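Local atomic coordinates of terminase large subunit (Thermus phage G20c, PDB entry 5M1P), a protein that drives viral DNA into empty capsids by ATP-powered translocation and, through its nuclease domain, cuts the genome to start and finish packaging. Residues A3-F8 against N155-R160; G23-V28 against C64-N69; P33-C38 against V54-T59; S130-L135 against S181-Y186. All blocks are in the same frame, centred on the assembly; numbering follows the deposited sequence.

Contact 1: A3-F8 against N155-R160; sequences AMNSVF and NFRYYR
V7 CG1 lies opposite the backbone N (chi1 171°), which leaves CG2 beside that N and over the face of the Y158 ring, 3.7 Å from its centroid and almost on the ring normal. N5 turns differently: CG sits between the backbone N and the carbonyl carbon (chi1 64°), and the amide swings across the side chain of R157. There R157 NH1 donates to N5 OD1 at 3.2 Å, meeting a lone pair in the amide plane, although the oxygen lies somewhat out of the guanidinium plane. A3 CB lies over one face of the same guanidinium, toward its rim, while R157 NE is bound to R154 O.

The segment 3-8 opens with a type I turn, from A3 to S6, and then lies along the edge of the two-stranded antiparallel sheet 156-160/166-170. A single bridge, S6 with R157, marks the pairing. It is flanked by hydrogen bonds from Y158 N to N5 O (2.8 Å) and from V7 N to F156 O (3.1 Å). At the inner end F8 CE2 touches F156 CD2 at 3.7 Å, the two rings nearly parallel but slid apart. A water joins V7 O to Y158 OH.

Contact 2: G23-V28 against C64-N69; sequences GTRLVV and CLERMN
Strand 25-27 runs antiparallel to the 64-69 part of strand 61-69, its neighbour in the central mixed sheet of the RNase H-like nuclease domain, their directions 167° apart and their axes approaching to 4.6 Å. L26 and L65 form the hydrogen-bonded pair: L26 N gives to L65 O at 2.8 Å and L65 N to L26 O at 3.0 Å. Beyond the R25-E66 non-hydrogen-bonded pair, R67 N donates to T24 O.

R25, V27, C64 and E66 share one face of the sheet; L83 of helix 73-86 packs on R25, C64 and E66, and Y87 on V27 and C64. C64 SG lies against this row, 3.9 Å from R25 CD and 4.1 Å from V27 CG2. E66 reaches out fully extended, its CG opposite the backbone N (chi1 -174°), which carries the carboxylate alongside R25, within reach of T24. The hydroxyl T24 OG1 donates to E66 OE2 at 2.7 Å, arriving on the anti side and 26° out of the carboxylate plane. The direct salt bridge from R25 NE to E66 OE1 is long, at 3.7 Å. Two waters make up the difference, linking R25 NH2 to E66 OE1 and R25 NE to E66 OE2, while R25 NH1 pairs with D86. R67 leads away to a cation-pi pair with Y49, its side chain about 5 Å (nearest atoms) from that of the metal ligand D177.

With a hydroxyl, two waters and a guanidinium around it, the buried E66 carboxylate can plausibly remain ionised, its interaction with R25 running mostly through the bridging waters.

Contact 3: P33-C38 against V54-T59; sequences PDHIYC and VLDLDT
At the open end of the hairpin formed by strands 37-42 and 49-56, part of the central sheet of the RNase H-like fold, D56 starts an Asx turn as the chain leaves strand 49-56. D56 OD1 accepts from both D58 N and T59 N, which bends the chain back over H35. The other oxygen, D56 OD2, offers its syn lone pair to H35 ND1 at 2.7 Å, in the plane of the imidazole, and accepts from a water that itself accepts from Y37 OH; the same hydroxyl is hydrogen-bonded to R32 N. Four donors thus fix the carboxylate, and its charge would tend to stabilise a protonated histidine. D58 lies over the H35 ring, its CB 3.6 Å from the centroid and its carboxylate only 16° from parallel to the imidazole. This pose, with D58 CG beside the backbone N (chi1 -62°), brings D58 OD2 to I36 N at 2.9 Å, the donor standing above the carboxylate plane.

Next, L57 N bonds to I36 O at 2.8 Å; further into the sheet C38 and L55 form a hydrogen-bonded antiparallel pair. C38 SG rests on L57 CD2 at 3.9 Å, and Y37 CD2 on V54 CG1 at 3.8 Å. Y37 and V54 pack with Y87 and with strand 61-69, whereas C38 and L57 meet Y91 of strand 91-94 and L55 packs against A185 and Y186 of helix 177-186.

Contact 4: S130-L135 against S181-Y186; sequences SNLALL and SLALAY
L132 and Y186 contribute most of the surface buried here. The leucine CG stands opposite its backbone N (chi1 177°), and its branches then divide the work: L132 CD1 meets the tyrosine ring at Y186 CD2, 3.7 Å away, while L132 CD2 rests on the backbone of the other helix, 3.9 Å from A183 N, beside A183 CB and L182 CB. L135, one turn further on, adds its CD1 at 4.0 Å from Y186 CD1, so that two leucine methyls meet the tyrosine near the base of its ring.

Segments 130-135 and 181-186 cross at 80°, their axes 9.0 Å apart at closest. In this RNase H-like domain helix 177-186 lies against the central sheet and begins with D177, a ligand of the calcium ion; helix 122-137 packs across it. The small A183 side chain also touches L128 and I129 of that helix. At the other end of the ring, Y186 OH is tied to G60 O and A142 N.

The polar part is carried by N131. Its ND2 makes a weak hydrogen bond to Y186 O (3.0 Å, with an angle of 128° at the hydrogen) and donates at 2.8 Å to a water that in turn bonds A183 O.

How the contacts relate
Contact 4 is the buried one, an apolar helix crossing; the other three are partly buried. Contacts 2 and 3 pair strands of the same sheet, their strands 61-69 and 49-56 being neighbours joined by a probable hydrogen bond between C64 O and V54 N. Contact 4 meets both, L182 touching L65 and Y186 touching L55. Contact 1, with one isolated bridge, borders a separate two-stranded sheet and reaches the core through F8, which packs on L132 of contact 4. In contacts 2 and 3 the buried carboxylates of E66 and D56 find polar partners, and D58 adds a bond to a backbone amide, whereas contact 1 adds an amide-guanidinium bond to backbone bonds and aromatic packing.

Contact 1: A3-F8 against N155-R160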
loop_
_atom_site.group_PDB
_atom_site.type_symbol
_atom_site.label_atom_id
_atom_site.label_comp_id
_atom_site.label_asym_id
_atom_site.label_seq_id
_atom_site.Cartn_x
_atom_site.Cartn_y
_atom_site.Cartn_z
ATOM N N ALA A 3 19.526 -10.240 5.961
ATOM C CA ALA A 3 18.986 -11.566 5.514
ATOM C C ALA A 3 19.293 -11.843 4.041
ATOM O O ALA A 3 19.068 -10.985 3.181
ATOM C CB ALA A 3 17.484 -11.634 5.754
ATOM N N MET A 4 19.772 -13.055 3.757
ATOM C CA MET A 4 20.182 -13.441 2.400
ATOM C C MET A 4 19.023 -13.388 1.396
ATOM O O MET A 4 19.246 -13.087 0.225
ATOM C CB MET A 4 20.833 -14.839 2.395
ATOM C CG MET A 4 22.124 -14.946 3.204
ATOM S SD MET A 4 22.995 -16.525 3.068
ATOM C CE MET A 4 21.944 -17.620 4.029
ATOM N N ASN A 5 17.799 -13.652 1.865
ATOM C CA ASN A 5 16.599 -13.681 1.010
ATOM C C ASN A 5 15.711 -12.411 1.076
ATOM O O ASN A 5 14.522 -12.469 0.749
ATOM C CB ASN A 5 15.770 -14.941 1.327
ATOM C CG ASN A 5 15.207 -14.959 2.748
ATOM O OD1 ASN A 5 15.545 -14.115 3.591
ATOM N ND2 ASN A 5 14.331 -15.922 3.013
ATOM N N SER A 6 16.288 -11.276 1.476
ATOM C CA SER A 6 15.570 -9.995 1.508
ATOM C C SER A 6 15.120 -9.576 0.130
ATOM O O SER A 6 15.886 -9.655 -0.828
ATOM C CB SER A 6 16.465 -8.871 2.031
ATOM O OG SER A 6 16.866 -9.101 3.356
ATOM N N VAL A 7 13.877 -9.122 0.030
ATOM C CA VAL A 7 13.378 -8.516 -1.188
ATOM C C VAL A 7 13.865 -7.073 -1.298
ATOM O O VAL A 7 14.313 -6.643 -2.360
ATOM C CB VAL A 7 11.845 -8.576 -1.224
ATOM C CG1 VAL A 7 11.287 -7.767 -2.373
ATOM C CG2 VAL A 7 11.382 -10.022 -1.324
ATOM N N PHE A 8 13.766 -6.323 -0.207
ATOM C CA PHE A 8 14.094 -4.900 -0.246
ATOM C C PHE A 8 15.539 -4.660 0.164
ATOM O O PHE A 8 15.834 -4.131 1.231
ATOM C CB PHE A 8 13.085 -4.101 0.569
ATOM C CG PHE A 8 11.690 -4.202 0.022
ATOM C CD1 PHE A 8 11.384 -3.649 -1.220
ATOM C CD2 PHE A 8 10.698 -4.898 0.704
ATOM C CE1 PHE A 8 10.117 -3.756 -1.750
ATOM C CE2 PHE A 8 9.435 -5.016 0.172
ATOM C CZ PHE A 8 9.139 -4.435 -1.048
ATOM N N ASN A 155 11.102 -7.545 6.691
ATOM C CA ASN A 155 10.737 -8.970 6.765
ATOM C C ASN A 155 10.052 -9.521 5.520
ATOM O O ASN A 155 9.575 -10.654 5.546
ATOM C CB ASN A 155 9.910 -9.247 8.025
ATOM C CG ASN A 155 10.781 -9.490 9.242
ATOM O OD1 ASN A 155 11.957 -9.116 9.245
ATOM N ND2 ASN A 155 10.229 -10.134 10.259
ATOM N N PHE A 156 10.060 -8.787 4.411
ATOM C CA PHE A 156 9.488 -9.296 3.173
ATOM C C PHE A 156 10.580 -10.021 2.400
ATOM O O PHE A 156 11.600 -9.419 2.069
ATOM C CB PHE A 156 8.914 -8.136 2.371
ATOM C CG PHE A 156 7.899 -8.559 1.364
ATOM C CD1 PHE A 156 6.680 -9.095 1.787
ATOM C CD2 PHE A 156 8.150 -8.433 -0.001
ATOM C CE1 PHE A 156 5.727 -9.483 0.871
ATOM C CE2 PHE A 156 7.195 -8.815 -0.923
ATOM C CZ PHE A 156 5.986 -9.348 -0.487
ATOM N N ARG A 157 10.379 -11.315 2.130
ATOM C CA ARG A 157 11.447 -12.196 1.664
ATOM C C ARG A 157 11.058 -13.050 0.473
ATOM O O ARG A 157 9.877 -13.242 0.175
ATOM C CB ARG A 157 11.894 -13.127 2.783
ATOM C CG ARG A 157 12.169 -12.472 4.112
ATOM C CD ARG A 157 13.297 -11.458 4.108
ATOM N NE ARG A 157 13.453 -10.927 5.462
ATOM C CZ ARG A 157 13.998 -11.598 6.481
ATOM N NH1 ARG A 157 14.469 -12.836 6.329
ATOM N NH2 ARG A 157 14.063 -11.032 7.677
ATOM N N TYR A 158 12.094 -13.582 -0.174
ATOM C CA TYR A 158 11.963 -14.507 -1.291
ATOM C C TYR A 158 11.951 -15.942 -0.795
ATOM O O TYR A 158 12.762 -16.326 0.039
ATOM C CB TYR A 158 13.149 -14.370 -2.246
ATOM C CG TYR A 158 13.179 -13.127 -3.079
ATOM C CD1 TYR A 158 12.264 -12.935 -4.101
ATOM C CD2 TYR A 158 14.168 -12.157 -2.891
ATOM C CE1 TYR A 158 12.317 -11.807 -4.911
ATOM C CE2 TYR A 158 14.223 -11.023 -3.692
ATOM C CZ TYR A 158 13.285 -10.849 -4.693
ATOM O OH TYR A 158 13.317 -9.739 -5.499
ATOM N N TYR A 159 11.038 -16.732 -1.348
ATOM C CA TYR A 159 10.994 -18.183 -1.170
ATOM C C TYR A 159 10.798 -18.826 -2.542
ATOM O O TYR A 159 10.667 -18.130 -3.544
ATOM C CB TYR A 159 9.867 -18.548 -0.210
ATOM C CG TYR A 159 10.058 -17.925 1.142
ATOM C CD1 TYR A 159 10.893 -18.517 2.078
ATOM C CD2 TYR A 159 9.444 -16.720 1.477
ATOM C CE1 TYR A 159 11.097 -17.945 3.318
ATOM C CE2 TYR A 159 9.638 -16.139 2.711
ATOM C CZ TYR A 159 10.471 -16.751 3.629
ATOM O OH TYR A 159 10.690 -16.179 4.853
ATOM N N ARG A 160 10.784 -20.159 -2.576
ATOM C CA ARG A 160 10.525 -20.912 -3.792
ATOM C C ARG A 160 9.457 -21.948 -3.524
ATOM O O ARG A 160 9.458 -22.576 -2.474
ATOM C CB ARG A 160 11.818 -21.568 -4.299
ATOM C CG ARG A 160 12.792 -20.576 -4.935
ATOM C CD ARG A 160 12.434 -20.253 -6.378
ATOM N NE ARG A 160 13.045 -19.009 -6.858
ATOM C CZ ARG A 160 12.946 -18.553 -8.105
ATOM N NH1 ARG A 160 13.534 -17.406 -8.457
ATOM N NH2 ARG A 160 12.259 -19.231 -9.016
HETATM O O HOH W 1 13.657 -17.097 5.791
HETATM O O HOH W 2 14.497 -7.402 -4.948
HETATM O O HOH W 3 13.144 -7.178 2.464
#

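Contact 2: G23-V28 against C64-N69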
loop_
_atom_site.group_PDB
_atom_site.type_symbol
_atom_site.label_atom_id
_atom_site.label_comp_id
_atom_site.label_asym_id
_atom_site.label_seq_id
_atom_site.Cartn_x
_atom_site.Cartn_y
_atom_site.Cartn_z
ATOM N N GLY A 23 -5.389 9.036 15.069
ATOM C CA GLY A 23 -6.191 7.814 15.116
ATOM C C GLY A 23 -5.559 6.723 14.271
ATOM O O GLY A 23 -4.420 6.333 14.508
ATOM N N THR A 24 -6.300 6.255 13.264
ATOM C CA THR A 24 -5.812 5.227 12.349
ATOM C C THR A 24 -4.894 5.770 11.245
ATOM O O THR A 24 -4.358 4.985 10.463
ATOM C CB THR A 24 -6.993 4.474 11.700
ATOM O OG1 THR A 24 -7.858 5.402 11.046
ATOM C CG2 THR A 24 -7.790 3.709 12.755
ATOM N N ARG A 25 -4.721 7.093 11.175
ATOM C CA ARG A 25 -3.870 7.711 10.154
ATOM C C ARG A 25 -2.509 8.111 10.680
ATOM O O ARG A 25 -2.405 8.654 11.777
ATOM C CB ARG A 25 -4.508 8.974 9.599
ATOM C CG ARG A 25 -5.850 8.770 8.939
ATOM C CD ARG A 25 -6.280 10.071 8.299
ATOM N NE ARG A 25 -7.531 9.944 7.583
ATOM C CZ ARG A 25 -8.036 10.881 6.780
ATOM N NH1 ARG A 25 -7.398 12.033 6.590
ATOM N NH2 ARG A 25 -9.183 10.664 6.151
ATOM N N LEU A 26 -1.487 7.886 9.865
ATOM C CA LEU A 26 -0.183 8.505 10.044
ATOM C C LEU A 26 -0.068 9.603 9.004
ATOM O O LEU A 26 0.057 9.313 7.817
ATOM C CB LEU A 26 0.935 7.482 9.856
ATOM C CG LEU A 26 0.872 6.229 10.734
ATOM C CD1 LEU A 26 2.186 5.457 10.654
ATOM C CD2 LEU A 26 0.490 6.554 12.165
ATOM N N VAL A 27 -0.094 10.859 9.436
ATOM C CA VAL A 27 -0.176 11.980 8.502
ATOM C C VAL A 27 1.188 12.623 8.447
ATOM O O VAL A 27 1.648 13.184 9.439
ATOM C CB VAL A 27 -1.230 13.027 8.921
ATOM C CG1 VAL A 27 -1.343 14.134 7.867
ATOM C CG2 VAL A 27 -2.583 12.357 9.111
ATOM N N VAL A 28 1.828 12.525 7.283
ATOM C CA VAL A 28 3.122 13.148 7.035
ATOM C C VAL A 28 2.908 14.594 6.614
ATOM O O VAL A 28 3.573 15.515 7.106
ATOM C CB VAL A 28 3.915 12.394 5.949
ATOM C CG1 VAL A 28 5.206 13.125 5.621
ATOM C CG2 VAL A 28 4.245 10.988 6.434
ATOM N N CYS A 64 0.193 10.272 3.637
ATOM C CA CYS A 64 -0.671 9.760 4.688
ATOM C C CYS A 64 -0.781 8.256 4.508
ATOM O O CYS A 64 -0.832 7.782 3.367
ATOM C CB CYS A 64 -2.050 10.408 4.559
ATOM S SG CYS A 64 -3.182 9.972 5.884
ATOM N N LEU A 65 -0.789 7.519 5.608
ATOM C CA LEU A 65 -1.015 6.080 5.555
ATOM C C LEU A 65 -2.026 5.722 6.620
ATOM O O LEU A 65 -1.830 6.059 7.777
ATOM C CB LEU A 65 0.305 5.345 5.777
ATOM C CG LEU A 65 0.200 3.816 5.620
ATOM C CD1 LEU A 65 1.463 3.282 4.963
ATOM C CD2 LEU A 65 -0.072 3.105 6.932
ATOM N N GLU A 66 -3.114 5.061 6.228
ATOM C CA GLU A 66 -4.153 4.651 7.163
ATOM C C GLU A 66 -4.157 3.143 7.225
ATOM O O GLU A 66 -4.110 2.483 6.185
ATOM C CB GLU A 66 -5.525 5.181 6.733
ATOM C CG GLU A 66 -6.618 4.891 7.752
ATOM C CD GLU A 66 -7.851 5.755 7.593
ATOM O OE1 GLU A 66 -8.001 6.426 6.559
ATOM O OE2 GLU A 66 -8.671 5.775 8.538
ATOM N N ARG A 67 -4.183 2.618 8.444
ATOM C CA ARG A 67 -4.110 1.183 8.659
ATOM C C ARG A 67 -5.012 0.783 9.810
ATOM O O ARG A 67 -5.008 1.410 10.863
ATOM C CB ARG A 67 -2.669 0.787 8.970
ATOM C CG ARG A 67 -2.475 -0.687 9.307
ATOM C CD ARG A 67 -1.017 -1.061 9.151
ATOM N NE ARG A 67 -0.682 -2.464 9.412
ATOM C CZ ARG A 67 -0.352 -2.982 10.599
ATOM N NH1 ARG A 67 -0.368 -2.251 11.716
ATOM N NH2 ARG A 67 -0.001 -4.263 10.665
ATOM N N MET A 68 -5.801 -0.260 9.616
ATOM C CA MET A 68 -6.528 -0.837 10.744
ATOM C C MET A 68 -6.886 -2.265 10.414
ATOM O O MET A 68 -6.660 -2.723 9.310
ATOM C CB MET A 68 -7.773 -0.015 11.101
ATOM C CG MET A 68 -8.825 0.070 10.012
ATOM S SD MET A 68 -8.330 0.962 8.530
ATOM C CE MET A 68 -9.898 0.921 7.655
ATOM N N ASN A 69 -7.393 -2.984 11.395
ATOM C CA ASN A 69 -8.014 -4.269 11.133
ATOM C C ASN A 69 -9.332 -4.331 11.862
ATOM O O ASN A 69 -9.591 -3.584 12.801
ATOM C CB ASN A 69 -7.092 -5.459 11.455
ATOM C CG ASN A 69 -7.051 -5.813 12.931
ATOM O OD1 ASN A 69 -7.118 -4.935 13.794
ATOM N ND2 ASN A 69 -6.934 -7.110 13.231
HETATM O O HOH W 4 -1.804 4.065 10.079
HETATM O O HOH W 5 -10.084 8.009 6.099
HETATM O O HOH W 6 -9.205 8.324 9.137
#

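Contact 3: P33-C38 against V54-T59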
loop_
_atom_site.group_PDB
_atom_site.type_symbol
_atom_site.label_atom_id
_atom_site.label_comp_id
_atom_site.label_asym_id
_atom_site.label_seq_id
_atom_site.Cartn_x
_atom_site.Cartn_y
_atom_site.Cartn_z
ATOM N N PRO A 33 -2.780 21.370 -3.020
ATOM C CA PRO A 33 -3.618 21.298 -4.237
ATOM C C PRO A 33 -2.917 21.438 -5.589
ATOM O O PRO A 33 -3.527 21.158 -6.625
ATOM C CB PRO A 33 -4.612 22.447 -4.044
ATOM C CG PRO A 33 -3.860 23.422 -3.218
ATOM C CD PRO A 33 -3.006 22.618 -2.275
ATOM N N ASP A 34 -1.661 21.872 -5.581
ATOM C CA ASP A 34 -0.829 21.871 -6.784
ATOM C C ASP A 34 -0.281 20.482 -7.175
ATOM O O ASP A 34 0.307 20.338 -8.252
ATOM C CB ASP A 34 0.328 22.875 -6.647
ATOM C CG ASP A 34 1.212 22.619 -5.425
ATOM O OD1 ASP A 34 0.791 21.910 -4.479
ATOM O OD2 ASP A 34 2.330 23.162 -5.398
ATOM N N HIS A 35 -0.446 19.477 -6.310
ATOM C CA HIS A 35 0.021 18.127 -6.578
ATOM C C HIS A 35 -1.129 17.161 -6.813
ATOM O O HIS A 35 -2.268 17.406 -6.403
ATOM C CB HIS A 35 0.887 17.639 -5.424
ATOM C CG HIS A 35 2.193 18.365 -5.310
ATOM N ND1 HIS A 35 3.114 18.077 -4.331
ATOM C CD2 HIS A 35 2.739 19.352 -6.062
ATOM C CE1 HIS A 35 4.171 18.856 -4.477
ATOM N NE2 HIS A 35 3.964 19.646 -5.515
ATOM N N ILE A 36 -0.809 16.059 -7.479
ATOM C CA ILE A 36 -1.764 15.006 -7.816
ATOM C C ILE A 36 -1.396 13.796 -6.955
ATOM O O ILE A 36 -0.216 13.487 -6.776
ATOM C CB ILE A 36 -1.690 14.675 -9.327
ATOM C CG1 ILE A 36 -2.162 15.873 -10.167
ATOM C CG2 ILE A 36 -2.493 13.428 -9.680
ATOM C CD1 ILE A 36 -3.663 16.082 -10.199
ATOM N N TYR A 37 -2.414 13.116 -6.430
ATOM C CA TYR A 37 -2.218 12.001 -5.507
ATOM C C TYR A 37 -2.931 10.757 -5.994
ATOM O O TYR A 37 -3.901 10.826 -6.759
ATOM C CB TYR A 37 -2.809 12.364 -4.149
ATOM C CG TYR A 37 -2.144 13.522 -3.458
ATOM C CD1 TYR A 37 -2.427 14.845 -3.810
ATOM C CD2 TYR A 37 -1.234 13.302 -2.440
ATOM C CE1 TYR A 37 -1.816 15.903 -3.160
ATOM C CE2 TYR A 37 -0.623 14.361 -1.782
ATOM C CZ TYR A 37 -0.922 15.662 -2.149
ATOM O OH TYR A 37 -0.337 16.725 -1.489
ATOM N N CYS A 38 -2.453 9.611 -5.522
ATOM C CA CYS A 38 -3.191 8.368 -5.664
ATOM C C CYS A 38 -3.102 7.657 -4.329
ATOM O O CYS A 38 -2.323 8.070 -3.459
ATOM C CB CYS A 38 -2.645 7.515 -6.806
ATOM S SG CYS A 38 -1.035 6.779 -6.480
ATOM N N VAL A 54 -1.476 7.020 0.768
ATOM C CA VAL A 54 -1.639 8.201 -0.064
ATOM C C VAL A 54 -0.267 8.665 -0.541
ATOM O O VAL A 54 0.567 9.075 0.275
ATOM C CB VAL A 54 -2.334 9.339 0.710
ATOM C CG1 VAL A 54 -2.597 10.509 -0.221
ATOM C CG2 VAL A 54 -3.645 8.882 1.340
ATOM N N LEU A 55 -0.053 8.607 -1.857
ATOM C CA LEU A 55 1.201 8.972 -2.510
ATOM C C LEU A 55 1.054 10.260 -3.292
ATOM O O LEU A 55 0.177 10.392 -4.127
ATOM C CB LEU A 55 1.627 7.855 -3.453
ATOM C CG LEU A 55 2.888 8.079 -4.282
ATOM C CD1 LEU A 55 4.090 8.366 -3.394
ATOM C CD2 LEU A 55 3.145 6.859 -5.138
ATOM N N ASP A 56 1.916 11.214 -2.988
ATOM C CA ASP A 56 2.034 12.436 -3.772
ATOM C C ASP A 56 2.838 12.081 -5.030
ATOM O O ASP A 56 4.045 11.783 -4.953
ATOM C CB ASP A 56 2.752 13.489 -2.928
ATOM C CG ASP A 56 2.912 14.823 -3.626
ATOM O OD1 ASP A 56 3.063 14.867 -4.868
ATOM O OD2 ASP A 56 2.957 15.841 -2.906
ATOM N N LEU A 57 2.168 12.073 -6.180
ATOM C CA LEU A 57 2.804 11.656 -7.428
ATOM C C LEU A 57 3.755 12.709 -8.008
ATOM O O LEU A 57 4.528 12.401 -8.915
ATOM C CB LEU A 57 1.745 11.259 -8.457
ATOM C CG LEU A 57 0.960 9.985 -8.145
ATOM C CD1 LEU A 57 -0.241 9.853 -9.066
ATOM C CD2 LEU A 57 1.831 8.754 -8.243
ATOM N N ASP A 58 3.699 13.935 -7.490
ATOM C CA ASP A 58 4.649 14.972 -7.871
ATOM C C ASP A 58 5.980 14.844 -7.122
ATOM O O ASP A 58 7.014 15.207 -7.661
ATOM C CB ASP A 58 4.046 16.366 -7.643
ATOM C CG ASP A 58 2.802 16.626 -8.493
ATOM O OD1 ASP A 58 2.751 17.686 -9.149
ATOM O OD2 ASP A 58 1.872 15.788 -8.514
ATOM N N THR A 59 5.962 14.353 -5.886
ATOM C CA THR A 59 7.188 14.251 -5.074
ATOM C C THR A 59 7.667 12.822 -4.821
ATOM O O THR A 59 8.818 12.626 -4.427
ATOM C CB THR A 59 6.997 14.908 -3.706
ATOM O OG1 THR A 59 6.065 14.138 -2.937
ATOM C CG2 THR A 59 6.527 16.357 -3.852
HETATM O O HOH W 7 1.976 15.780 -0.371
#

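Contact 4: S130-L135 against S181-Y186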
loop_
_atom_site.group_PDB
_atom_site.type_symbol
_atom_site.label_atom_id
_atom_site.label_comp_id
_atom_site.label_asym_id
_atom_site.label_seq_id
_atom_site.Cartn_x
_atom_site.Cartn_y
_atom_site.Cartn_z
ATOM N N SER A 130 8.860 -5.592 -7.560
ATOM C CA SER A 130 10.112 -5.226 -8.220
ATOM C C SER A 130 10.143 -3.729 -8.542
ATOM O O SER A 130 11.175 -3.091 -8.368
ATOM C CB SER A 130 10.362 -6.065 -9.474
ATOM O OG SER A 130 9.377 -5.853 -10.456
ATOM N N ASN A 131 9.017 -3.161 -8.963
ATOM C CA ASN A 131 8.939 -1.738 -9.183
ATOM C C ASN A 131 9.214 -0.966 -7.891
ATOM O O ASN A 131 10.008 -0.022 -7.892
ATOM C CB ASN A 131 7.571 -1.368 -9.750
ATOM C CG ASN A 131 7.452 0.112 -10.023
ATOM O OD1 ASN A 131 8.158 0.645 -10.874
ATOM N ND2 ASN A 131 6.579 0.788 -9.284
ATOM N N LEU A 132 8.560 -1.348 -6.801
ATOM C CA LEU A 132 8.776 -0.687 -5.519
ATOM C C LEU A 132 10.235 -0.803 -5.078
ATOM O O LEU A 132 10.843 0.173 -4.629
ATOM C CB LEU A 132 7.832 -1.246 -4.451
ATOM C CG LEU A 132 7.974 -0.697 -3.029
ATOM C CD1 LEU A 132 7.681 0.788 -2.992
ATOM C CD2 LEU A 132 7.045 -1.416 -2.068
ATOM N N ALA A 133 10.796 -2.001 -5.208
ATOM C CA ALA A 133 12.184 -2.244 -4.800
ATOM C C ALA A 133 13.179 -1.409 -5.583
ATOM O O ALA A 133 14.140 -0.888 -5.005
ATOM C CB ALA A 133 12.529 -3.709 -4.963
ATOM N N LEU A 134 12.962 -1.281 -6.889
ATOM C CA LEU A 134 13.855 -0.493 -7.737
ATOM C C LEU A 134 13.784 0.986 -7.392
ATOM O O LEU A 134 14.815 1.648 -7.253
ATOM C CB LEU A 134 13.522 -0.695 -9.215
ATOM C CG LEU A 134 14.342 0.127 -10.220
ATOM C CD1 LEU A 134 15.814 -0.237 -10.130
ATOM C CD2 LEU A 134 13.817 -0.079 -11.626
ATOM N N LEU A 135 12.572 1.518 -7.280
ATOM C CA LEU A 135 12.392 2.907 -6.853
ATOM C C LEU A 135 13.026 3.155 -5.483
ATOM O O LEU A 135 13.594 4.219 -5.226
ATOM C CB LEU A 135 10.904 3.253 -6.787
ATOM C CG LEU A 135 10.215 3.402 -8.139
ATOM C CD1 LEU A 135 8.701 3.416 -7.949
ATOM C CD2 LEU A 135 10.677 4.652 -8.875
ATOM N N SER A 181 0.148 -2.358 -0.084
ATOM C CA SER A 181 -0.439 -1.027 -0.240
ATOM C C SER A 181 0.576 -0.038 -0.817
ATOM O O SER A 181 0.266 0.707 -1.741
ATOM C CB SER A 181 -0.982 -0.545 1.101
ATOM O OG SER A 181 -1.448 0.790 1.010
ATOM N N LEU A 182 1.785 -0.058 -0.280
ATOM C CA LEU A 182 2.855 0.791 -0.811
ATOM C C LEU A 182 3.183 0.459 -2.265
ATOM O O LEU A 182 3.364 1.353 -3.079
ATOM C CB LEU A 182 4.118 0.689 0.048
ATOM C CG LEU A 182 4.027 1.278 1.450
ATOM C CD1 LEU A 182 5.258 0.856 2.230
ATOM C CD2 LEU A 182 3.871 2.793 1.451
ATOM N N ALA A 183 3.241 -0.828 -2.591
ATOM C CA ALA A 183 3.538 -1.242 -3.960
ATOM C C ALA A 183 2.432 -0.809 -4.934
ATOM O O ALA A 183 2.715 -0.364 -6.047
ATOM C CB ALA A 183 3.741 -2.746 -4.025
ATOM N N LEU A 184 1.178 -0.921 -4.502
ATOM C CA LEU A 184 0.038 -0.447 -5.298
ATOM C C LEU A 184 0.138 1.049 -5.567
ATOM O O LEU A 184 -0.062 1.475 -6.699
ATOM C CB LEU A 184 -1.274 -0.782 -4.611
ATOM C CG LEU A 184 -1.626 -2.280 -4.634
ATOM C CD1 LEU A 184 -2.653 -2.588 -3.569
ATOM C CD2 LEU A 184 -2.124 -2.729 -6.006
ATOM N N ALA A 185 0.485 1.834 -4.550
ATOM C CA ALA A 185 0.662 3.281 -4.731
ATOM C C ALA A 185 1.776 3.587 -5.709
ATOM O O ALA A 185 1.585 4.315 -6.693
ATOM C CB ALA A 185 0.925 3.952 -3.398
ATOM N N TYR A 186 2.949 3.029 -5.434
ATOM C CA TYR A 186 4.134 3.301 -6.246
ATOM C C TYR A 186 4.102 2.731 -7.657
ATOM O O TYR A 186 4.902 3.139 -8.498
ATOM C CB TYR A 186 5.414 2.874 -5.506
ATOM C CG TYR A 186 5.876 3.919 -4.506
ATOM C CD1 TYR A 186 6.575 5.047 -4.927
ATOM C CD2 TYR A 186 5.553 3.821 -3.155
ATOM C CE1 TYR A 186 6.968 6.025 -4.025
ATOM C CE2 TYR A 186 5.954 4.779 -2.238
ATOM C CZ TYR A 186 6.654 5.889 -2.673
ATOM O OH TYR A 186 7.037 6.834 -1.740
HETATM O O HOH W 8 5.159 -0.660 -7.342
#